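Side-chain contact in RNA-dependent RNA polymerase (Qualyub virus, PDB 6DX1), which probably removes ubiquitin from modified proteins through its viral OTU cysteine protease domain: residues 49-54 with 61-66. Sequence-based numbering, arbitrary orientation.
Sequences FLYDTQ and KNMCRE
The hydroxyl OH of Tyr-51 lies 3.3 Å from the terminal methyl CE of Met-63, a close polar-to-methyl contact; no hydrogen bond links residues 49-54 to 61-66. The two side chains come from opposite directions, and CE meets the hydroxyl end of the phenol obliquely, 4.4 Å from CZ of Tyr-51. Beside it, Leu-50 and Met-63 reach toward each other tip to tip: CD1 of Leu-50 is 4.0 Å from CE of Met-63 and equally near its sulfur SD. The thioether end of Met-63 thus serves both partners, its methyl touching leucine and tyrosine while the sulfur lies near leucine as well. Met-63 places CG between its backbone N and carbonyl carbon, chi1 69°, runs extended to SD, then bends at chi3, turning CE toward the phenol. Within residues 49-54, CB of the preceding Leu-50 sits 3.8 Å above the centre of the Tyr-51 ring, covering one face. One turn of the methionine helix carries its own polar link: NH2 of Arg-65 donates to OD1 of Asn-62 at 2.8 Å. OD1 lies at the guanidinium edge, almost in its plane; the N-H...O angle is 155° and the donor is tilted 29° from the carbonyl plane, while Lys-61 O lies over a guanidinium face. NH1 of Arg-65 is held separately by Ser-92 OG. Successive helices 41-51 and 57-70, joined by a short connection, meet here across a small surface patch, the first at its C-terminal end. Met-63 also touches Leu-107 and Leu-110, bringing helix 101-111 against the same side chain.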
loop_
_atom_site.group_PDB
_atom_site.type_symbol
_atom_site.label_atom_id
_atom_site.label_comp_id
_atom_site.label_asym_id
_atom_site.label_seq_id
_atom_site.Cartn_x
_atom_site.Cartn_y
_atom_site.Cartn_z
ATOM N N PHE A 49 3.447 8.896 5.245
ATOM C CA PHE A 49 4.777 8.296 5.344
ATOM C C PHE A 49 5.851 9.202 4.749
ATOM O O PHE A 49 6.921 9.402 5.348
ATOM C CB PHE A 49 4.784 6.940 4.633
ATOM C CG PHE A 49 6.155 6.313 4.552
ATOM C CD1 PHE A 49 6.625 5.525 5.587
ATOM C CD2 PHE A 49 6.955 6.513 3.435
ATOM C CE1 PHE A 49 7.890 4.953 5.508
ATOM C CE2 PHE A 49 8.215 5.941 3.358
ATOM C CZ PHE A 49 8.675 5.168 4.399
ATOM N N LEU A 50 5.595 9.740 3.554
ATOM C CA LEU A 50 6.611 10.503 2.829
ATOM C C LEU A 50 6.781 11.915 3.371
ATOM O O LEU A 50 7.907 12.428 3.415
ATOM C CB LEU A 50 6.258 10.574 1.343
ATOM C CG LEU A 50 6.262 9.260 0.562
ATOM C CD1 LEU A 50 5.676 9.438 -0.831
ATOM C CD2 LEU A 50 7.686 8.734 0.488
ATOM N N TYR A 51 5.681 12.564 3.776
ATOM C CA TYR A 51 5.670 14.001 4.045
ATOM C C TYR A 51 5.268 14.379 5.464
ATOM O O TYR A 51 5.261 15.577 5.788
ATOM C CB TYR A 51 4.713 14.699 3.066
ATOM C CG TYR A 51 4.979 14.390 1.618
ATOM C CD1 TYR A 51 3.969 13.906 0.806
ATOM C CD2 TYR A 51 6.240 14.584 1.056
ATOM C CE1 TYR A 51 4.192 13.625 -0.523
ATOM C CE2 TYR A 51 6.475 14.306 -0.272
ATOM C CZ TYR A 51 5.450 13.816 -1.058
ATOM O OH TYR A 51 5.672 13.538 -2.386
ATOM N N ASP A 52 4.936 13.412 6.316
ATOM C CA ASP A 52 4.425 13.642 7.671
ATOM C C ASP A 52 3.111 14.417 7.674
ATOM O O ASP A 52 2.757 15.038 8.682
ATOM C CB ASP A 52 5.461 14.349 8.558
ATOM C CG ASP A 52 6.758 13.575 8.654
ATOM O OD1 ASP A 52 6.699 12.342 8.849
ATOM O OD2 ASP A 52 7.835 14.193 8.518
ATOM N N THR A 53 2.380 14.375 6.562
ATOM C CA THR A 53 1.048 14.952 6.456
ATOM C C THR A 53 0.315 14.221 5.346
ATOM O O THR A 53 0.918 13.860 4.337
ATOM C CB THR A 53 1.062 16.455 6.142
ATOM O OG1 THR A 53 -0.290 16.905 5.960
ATOM C CG2 THR A 53 1.824 16.738 4.866
ATOM N N GLN A 54 -0.987 14.021 5.531
ATOM C CA GLN A 54 -1.780 13.423 4.462
ATOM C C GLN A 54 -2.092 14.406 3.342
ATOM O O GLN A 54 -2.638 13.993 2.310
ATOM C CB GLN A 54 -3.074 12.853 5.041
ATOM C CG GLN A 54 -4.038 13.892 5.601
ATOM C CD GLN A 54 -5.324 13.253 6.093
ATOM O OE1 GLN A 54 -5.981 12.525 5.357
ATOM N NE2 GLN A 54 -5.690 13.530 7.330
ATOM N N LYS A 61 -0.252 10.444 -6.066
ATOM C CA LYS A 61 -0.904 10.032 -7.308
ATOM C C LYS A 61 -0.047 10.409 -8.505
ATOM O O LYS A 61 0.125 9.608 -9.434
ATOM C CB LYS A 61 -2.297 10.664 -7.426
ATOM C CG LYS A 61 -3.225 10.291 -6.281
ATOM C CD LYS A 61 -4.674 10.719 -6.523
ATOM C CE LYS A 61 -5.338 9.843 -7.579
ATOM N NZ LYS A 61 -6.777 10.173 -7.745
ATOM N N ASN A 62 0.531 11.618 -8.476
ATOM C CA ASN A 62 1.392 12.085 -9.560
ATOM C C ASN A 62 2.601 11.175 -9.745
ATOM O O ASN A 62 2.966 10.836 -10.877
ATOM C CB ASN A 62 1.873 13.511 -9.278
ATOM C CG ASN A 62 0.817 14.560 -9.535
ATOM O OD1 ASN A 62 -0.153 14.328 -10.256
ATOM N ND2 ASN A 62 1.014 15.741 -8.948
ATOM N N MET A 63 3.268 10.805 -8.649
ATOM C CA MET A 63 4.497 10.030 -8.801
ATOM C C MET A 63 4.196 8.622 -9.296
ATOM O O MET A 63 5.010 8.036 -10.015
ATOM C CB MET A 63 5.298 10.000 -7.491
ATOM C CG MET A 63 4.677 9.200 -6.364
ATOM S SD MET A 63 5.665 9.248 -4.840
ATOM C CE MET A 63 5.724 11.008 -4.488
ATOM N N CYS A 64 3.023 8.083 -8.963
ATOM C CA CYS A 64 2.622 6.786 -9.511
ATOM C C CYS A 64 2.426 6.860 -11.021
ATOM O O CYS A 64 2.879 5.978 -11.758
ATOM C CB CYS A 64 1.336 6.301 -8.839
ATOM S SG CYS A 64 1.584 5.735 -7.135
ATOM N N ARG A 65 1.735 7.900 -11.498
ATOM C CA ARG A 65 1.539 8.049 -12.935
ATOM C C ARG A 65 2.868 8.206 -13.651
ATOM O O ARG A 65 3.074 7.633 -14.729
ATOM C CB ARG A 65 0.637 9.252 -13.214
ATOM C CG ARG A 65 -0.823 8.993 -12.942
ATOM C CD ARG A 65 -1.682 10.182 -13.366
ATOM N NE ARG A 65 -1.600 11.301 -12.434
ATOM C CZ ARG A 65 -2.453 11.506 -11.432
ATOM N NH1 ARG A 65 -3.459 10.663 -11.230
ATOM N NH2 ARG A 65 -2.306 12.554 -10.633
ATOM N N GLU A 66 3.791 8.967 -13.058
ATOM C CA GLU A 66 5.075 9.206 -13.708
ATOM C C GLU A 66 5.907 7.934 -13.793
ATOM O O GLU A 66 6.550 7.679 -14.817
ATOM C CB GLU A 66 5.844 10.302 -12.977
ATOM C CG GLU A 66 5.345 11.690 -13.342
ATOM C CD GLU A 66 5.677 12.730 -12.301
ATOM O OE1 GLU A 66 5.140 13.858 -12.400
ATOM O OE2 GLU A 66 6.481 12.433 -11.388
#